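Local coordinates for protein nicotinate phosphoribosyltransferase (Vibrio cholerae, PDB 4HL7) that probably catalyses the ATP-dependent formation of nicotinate D-ribonucleotide from nicotinate and 5-phosphoribosyl 1-diphosphate, a step of NAD biosynthesis, at residues W255-D269 and A287-W301. Numbering follows the deposited sequence.
Sequences WLTAFDGMLAIAPTD and AYDGVRHDSGCPFRW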
loop_
_atom_site.group_PDB
_atom_site.type_symbol
_atom_site.label_atom_id
_atom_site.label_comp_id
_atom_site.label_asym_id
_atom_site.label_seq_id
_atom_site.Cartn_x
_atom_site.Cartn_y
_atom_site.Cartn_z
ATOM N N TRP A 255 -5.246 4.512 16.486
ATOM C CA TRP A 255 -4.704 3.207 16.069
ATOM C C TRP A 255 -4.349 2.375 17.306
ATOM O O TRP A 255 -4.601 1.185 17.382
ATOM C CB TRP A 255 -3.452 3.385 15.180
ATOM C CG TRP A 255 -2.965 2.076 14.608
ATOM C CD1 TRP A 255 -1.931 1.240 15.054
ATOM C CD2 TRP A 255 -3.596 1.346 13.518
ATOM N NE1 TRP A 255 -1.870 0.076 14.253
ATOM C CE2 TRP A 255 -2.817 0.136 13.295
ATOM C CE3 TRP A 255 -4.683 1.601 12.699
ATOM C CZ2 TRP A 255 -3.154 -0.788 12.300
ATOM C CZ3 TRP A 255 -4.983 0.673 11.684
ATOM C CH2 TRP A 255 -4.225 -0.474 11.497
ATOM N N LEU A 256 -3.713 3.026 18.280
ATOM C CA LEU A 256 -3.311 2.370 19.532
ATOM C C LEU A 256 -4.516 1.891 20.381
ATOM O O LEU A 256 -4.438 0.875 21.036
ATOM C CB LEU A 256 -2.469 3.327 20.359
ATOM C CG LEU A 256 -1.136 3.713 19.646
ATOM C CD1 LEU A 256 -0.355 4.711 20.537
ATOM C CD2 LEU A 256 -0.217 2.554 19.144
ATOM N N THR A 257 -5.636 2.601 20.325
ATOM C CA THR A 257 -6.814 2.203 21.155
ATOM C C THR A 257 -7.747 1.242 20.418
ATOM O O THR A 257 -8.716 0.748 21.007
ATOM C CB THR A 257 -7.569 3.409 21.684
ATOM O OG1 THR A 257 -7.878 4.278 20.630
ATOM C CG2 THR A 257 -6.678 4.182 22.691
ATOM N N ALA A 258 -7.449 1.007 19.138
ATOM C CA ALA A 258 -8.196 0.029 18.305
ATOM C C ALA A 258 -7.777 -1.412 18.575
ATOM O O ALA A 258 -8.528 -2.319 18.285
ATOM C CB ALA A 258 -7.993 0.370 16.843
ATOM N N PHE A 259 -6.570 -1.616 19.116
ATOM C CA PHE A 259 -5.971 -2.982 19.260
ATOM C C PHE A 259 -5.190 -3.050 20.566
ATOM O O PHE A 259 -4.601 -2.028 20.967
ATOM C CB PHE A 259 -4.955 -3.275 18.146
ATOM C CG PHE A 259 -5.450 -2.992 16.715
ATOM C CD1 PHE A 259 -6.087 -3.994 15.967
ATOM C CD2 PHE A 259 -5.172 -1.771 16.078
ATOM C CE1 PHE A 259 -6.495 -3.727 14.631
ATOM C CE2 PHE A 259 -5.542 -1.504 14.749
ATOM C CZ PHE A 259 -6.243 -2.488 14.026
ATOM N N ASP A 260 -5.087 -4.239 21.189
ATOM C CA ASP A 260 -4.158 -4.362 22.367
ATOM C C ASP A 260 -2.683 -4.104 22.021
ATOM O O ASP A 260 -1.974 -3.413 22.750
ATOM C CB ASP A 260 -4.231 -5.761 22.987
ATOM C CG ASP A 260 -5.546 -6.027 23.660
ATOM O OD1 ASP A 260 -6.229 -5.050 23.923
ATOM O OD2 ASP A 260 -5.874 -7.221 23.950
ATOM N N GLY A 261 -2.218 -4.713 20.920
ATOM C CA GLY A 261 -0.794 -4.765 20.628
ATOM C C GLY A 261 -0.459 -4.919 19.155
ATOM O O GLY A 261 0.631 -5.374 18.846
HETATM N N MSE A 262 -1.398 -4.545 18.257
HETATM C CA MSE A 262 -1.144 -4.602 16.795
HETATM C C MSE A 262 0.143 -3.864 16.465
HETATM O O MSE A 262 0.385 -2.756 16.970
HETATM C CB MSE A 262 -2.345 -4.012 16.034
HETATM C CG MSE A 262 -2.241 -3.799 14.498
HETATM SE SE MSE A 262 -2.130 -5.631 13.760
HETATM C CE MSE A 262 -4.015 -6.346 14.006
ATOM N N LEU A 263 0.950 -4.451 15.573
ATOM C CA LEU A 263 2.079 -3.673 14.965
ATOM C C LEU A 263 1.650 -2.238 14.598
ATOM O O LEU A 263 0.593 -1.992 13.988
ATOM C CB LEU A 263 2.665 -4.410 13.781
ATOM C CG LEU A 263 3.879 -3.776 13.050
ATOM C CD1 LEU A 263 5.104 -3.907 13.959
ATOM C CD2 LEU A 263 4.082 -4.503 11.733
ATOM N N ALA A 264 2.467 -1.278 15.008
ATOM C CA ALA A 264 2.163 0.105 14.806
ATOM C C ALA A 264 3.316 0.768 14.109
ATOM O O ALA A 264 4.341 1.131 14.758
ATOM C CB ALA A 264 1.884 0.776 16.124
ATOM N N ILE A 265 3.216 0.847 12.796
ATOM C CA ILE A 265 4.233 1.562 12.005
ATOM C C ILE A 265 3.523 2.688 11.277
ATOM O O ILE A 265 2.710 2.416 10.406
ATOM C CB ILE A 265 4.913 0.627 10.954
ATOM C CG1 ILE A 265 5.684 -0.519 11.640
ATOM C CG2 ILE A 265 5.874 1.431 10.034
ATOM C CD1 ILE A 265 6.893 -0.060 12.472
ATOM N N ALA A 266 3.850 3.952 11.594
ATOM C CA ALA A 266 3.140 5.137 10.961
ATOM C C ALA A 266 3.829 5.647 9.719
ATOM O O ALA A 266 5.044 5.839 9.720
ATOM C CB ALA A 266 3.028 6.293 11.975
ATOM N N PRO A 267 3.072 5.896 8.639
ATOM C CA PRO A 267 3.678 6.740 7.617
ATOM C C PRO A 267 3.807 8.192 8.084
ATOM O O PRO A 267 3.021 8.656 8.897
ATOM C CB PRO A 267 2.669 6.647 6.456
ATOM C CG PRO A 267 1.366 6.596 7.212
ATOM C CD PRO A 267 1.612 5.739 8.435
ATOM N N THR A 268 4.780 8.913 7.554
ATOM C CA THR A 268 5.070 10.241 8.091
ATOM C C THR A 268 4.706 11.353 7.153
ATOM O O THR A 268 4.820 12.586 7.520
ATOM C CB THR A 268 6.601 10.356 8.434
ATOM O OG1 THR A 268 7.325 10.281 7.201
ATOM C CG2 THR A 268 7.031 9.246 9.322
ATOM N N ASP A 269 4.232 11.004 5.948
ATOM C CA ASP A 269 4.082 11.989 4.914
ATOM C C ASP A 269 2.637 12.166 4.409
ATOM O O ASP A 269 2.426 12.596 3.282
ATOM C CB ASP A 269 4.998 11.640 3.679
ATOM C CG ASP A 269 4.602 10.318 2.991
ATOM O OD1 ASP A 269 4.030 9.414 3.650
ATOM O OD2 ASP A 269 4.892 10.183 1.766
ATOM N N ALA A 287 5.247 4.373 22.067
ATOM C CA ALA A 287 4.291 3.300 21.836
ATOM C C ALA A 287 4.423 2.712 20.416
ATOM O O ALA A 287 4.283 1.510 20.233
ATOM C CB ALA A 287 2.871 3.834 22.033
ATOM N N TYR A 288 4.681 3.560 19.420
ATOM C CA TYR A 288 4.815 3.062 18.046
ATOM C C TYR A 288 6.111 2.249 17.848
ATOM O O TYR A 288 7.139 2.571 18.404
ATOM C CB TYR A 288 4.751 4.242 17.057
ATOM C CG TYR A 288 3.337 4.508 16.640
ATOM C CD1 TYR A 288 2.885 4.093 15.393
ATOM C CD2 TYR A 288 2.461 5.183 17.504
ATOM C CE1 TYR A 288 1.568 4.316 15.000
ATOM C CE2 TYR A 288 1.116 5.387 17.134
ATOM C CZ TYR A 288 0.692 4.909 15.896
ATOM O OH TYR A 288 -0.618 5.086 15.505
ATOM N N ASP A 289 6.036 1.194 17.043
ATOM C CA ASP A 289 7.155 0.354 16.766
ATOM C C ASP A 289 8.095 1.014 15.783
ATOM O O ASP A 289 9.270 0.620 15.670
ATOM C CB ASP A 289 6.647 -0.975 16.215
ATOM C CG ASP A 289 5.726 -1.686 17.224
ATOM O OD1 ASP A 289 6.202 -1.955 18.338
ATOM O OD2 ASP A 289 4.492 -1.798 16.961
ATOM N N GLY A 290 7.598 2.013 15.066
ATOM C CA GLY A 290 8.462 2.673 14.101
ATOM C C GLY A 290 7.648 3.447 13.078
ATOM O O GLY A 290 6.410 3.697 13.262
ATOM N N VAL A 291 8.308 3.798 11.986
ATOM C CA VAL A 291 7.708 4.680 10.986
ATOM C C VAL A 291 8.075 4.176 9.575
ATOM O O VAL A 291 9.088 3.454 9.393
ATOM C CB VAL A 291 8.200 6.150 11.140
ATOM C CG1 VAL A 291 7.542 6.790 12.364
ATOM C CG2 VAL A 291 9.764 6.227 11.263
ATOM N N ARG A 292 7.322 4.643 8.588
ATOM C CA ARG A 292 7.531 4.205 7.191
ATOM C C ARG A 292 7.900 5.408 6.334
ATOM O O ARG A 292 7.251 6.466 6.426
ATOM C CB ARG A 292 6.242 3.542 6.653
ATOM C CG ARG A 292 6.377 3.028 5.197
ATOM C CD ARG A 292 5.091 2.287 4.738
ATOM N NE ARG A 292 4.384 3.209 3.863
ATOM C CZ ARG A 292 3.108 3.589 3.957
ATOM N NH1 ARG A 292 2.658 4.532 3.126
ATOM N NH2 ARG A 292 2.260 3.006 4.803
ATOM N N HIS A 293 8.884 5.217 5.455
ATOM C CA HIS A 293 9.289 6.269 4.509
ATOM C C HIS A 293 8.650 6.009 3.178
ATOM O O HIS A 293 8.785 4.908 2.641
ATOM C CB HIS A 293 10.799 6.217 4.309
ATOM C CG HIS A 293 11.286 7.151 3.253
ATOM N ND1 HIS A 293 11.612 6.727 2.021
ATOM C CD2 HIS A 293 11.356 8.535 3.227
ATOM C CE1 HIS A 293 11.923 7.768 1.254
ATOM N NE2 HIS A 293 11.757 8.883 1.985
ATOM N N ASP A 294 7.987 7.018 2.606
ATOM C CA ASP A 294 7.329 6.814 1.301
ATOM C C ASP A 294 7.501 7.944 0.288
ATOM O O ASP A 294 6.985 7.851 -0.802
ATOM C CB ASP A 294 5.832 6.593 1.508
ATOM C CG ASP A 294 5.155 5.855 0.297
ATOM O OD1 ASP A 294 4.064 6.322 -0.156
ATOM O OD2 ASP A 294 5.705 4.835 -0.220
ATOM N N SER A 295 8.167 9.036 0.642
ATOM C CA SER A 295 8.396 10.096 -0.358
ATOM C C SER A 295 9.595 10.933 0.048
ATOM O O SER A 295 9.932 11.012 1.243
ATOM C CB SER A 295 7.177 11.002 -0.482
ATOM O OG SER A 295 6.925 11.636 0.740
ATOM N N GLY A 296 10.242 11.552 -0.922
ATOM C CA GLY A 296 11.374 12.459 -0.589
ATOM C C GLY A 296 12.598 11.638 -0.241
ATOM O O GLY A 296 12.638 10.411 -0.475
ATOM N N CYS A 297 13.666 12.327 0.114
ATOM C CA CYS A 297 14.968 11.671 0.260
ATOM C C CYS A 297 14.950 10.775 1.505
ATOM O O CYS A 297 14.619 11.247 2.609
ATOM C CB CYS A 297 16.044 12.728 0.447
ATOM S SG CYS A 297 17.683 12.042 0.878
ATOM N N PRO A 298 15.274 9.473 1.341
ATOM C CA PRO A 298 15.229 8.575 2.518
ATOM C C PRO A 298 16.352 8.845 3.526
ATOM O O PRO A 298 16.225 8.517 4.709
ATOM C CB PRO A 298 15.413 7.181 1.879
ATOM C CG PRO A 298 16.222 7.446 0.641
ATOM C CD PRO A 298 15.679 8.758 0.118
ATOM N N PHE A 299 17.480 9.335 3.039
ATOM C CA PHE A 299 18.615 9.635 3.944
ATOM C C PHE A 299 18.298 10.777 4.929
ATOM O O PHE A 299 18.457 10.635 6.154
ATOM C CB PHE A 299 19.888 9.910 3.096
ATOM C CG PHE A 299 20.196 8.784 2.136
ATOM C CD1 PHE A 299 19.728 8.834 0.809
ATOM C CD2 PHE A 299 20.891 7.648 2.567
ATOM C CE1 PHE A 299 19.904 7.708 -0.035
ATOM C CE2 PHE A 299 21.113 6.557 1.698
ATOM C CZ PHE A 299 20.609 6.619 0.396
ATOM N N ARG A 300 17.871 11.902 4.379
ATOM C CA ARG A 300 17.409 13.052 5.167
ATOM C C ARG A 300 16.247 12.671 6.113
ATOM O O ARG A 300 16.178 13.136 7.235
ATOM C CB ARG A 300 16.925 14.153 4.249
ATOM C CG ARG A 300 16.662 15.471 5.018
ATOM N N TRP A 301 15.305 11.891 5.600
ATOM C CA TRP A 301 14.144 11.423 6.396
ATOM C C TRP A 301 14.618 10.626 7.593
ATOM O O TRP A 301 14.203 10.880 8.750
ATOM C CB TRP A 301 13.254 10.538 5.520
ATOM C CG TRP A 301 12.079 9.901 6.266
ATOM C CD1 TRP A 301 10.783 10.451 6.527
ATOM C CD2 TRP A 301 12.076 8.599 6.821
ATOM N NE1 TRP A 301 10.028 9.528 7.251
ATOM C CE2 TRP A 301 10.752 8.378 7.414
ATOM C CE3 TRP A 301 13.018 7.559 6.854
ATOM C CZ2 TRP A 301 10.432 7.205 8.045
ATOM C CZ3 TRP A 301 12.685 6.373 7.493
ATOM C CH2 TRP A 301 11.414 6.208 8.102
HETATM O O HOH W 1 7.604 9.436 4.125
HETATM O O HOH W 2 3.613 8.948 -0.152
#
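Strands 265-267 and 290-293 run parallel, pairing I265 with G290, A266 with V291 and P267 with R292; A266 N donates to G290 O (3.1 Å) and A266 O accepts from R292 N (2.8 Å). Just before the strands, D289 grips A264 twice: its backbone N donates to A264 O, while its carboxylate takes A264 N on the anti lone pair of OD2 (2.9 Å). G290 leaves room for I265, whose CD1 lies 3.5 Å from G290 CA.

Y288 turns one ring face to the methyl of A264, a CH-pi contact with CB 4.0 Å from the ring centroid, and A266 CB and L256 CD2 also pack against the ring. Its hydroxyl reaches past W255 CB to bond L252 O, joining helix 247-258 to the strand entrance. On the I265 and P267 face, the proline CB rests over the guanidinium of R292, which bends at chi3 (104°) and bonds T229 through NH2.

Beyond the strands, W301 NE1 donates nearly in its ring plane to T268 OG1 (2.8 Å). S295 OG donates to D269 OD2 (2.7 Å), meeting that oxygen on its anti side, 22° out of the carboxylate plane, and OD1 of the same carboxylate bonds H232, the predicted phosphohistidine, unmodified here. Although D269 OD2 and D294 OD1 are only 4.4 Å apart, one water donates to both, which probably eases their repulsion; D294 OD2 is hydrogen-bonded to S324 OG.

The pair forms a beta-alpha-beta unit of the TIM-barrel-like domain, with helices 273-279 and 282-287 in the connection. Helix 273-279 packs on A266, T268 and V291, helix 232-241 meets P267 and R292, and strand 320-323 continues the parallel sheet beyond strand 290-293.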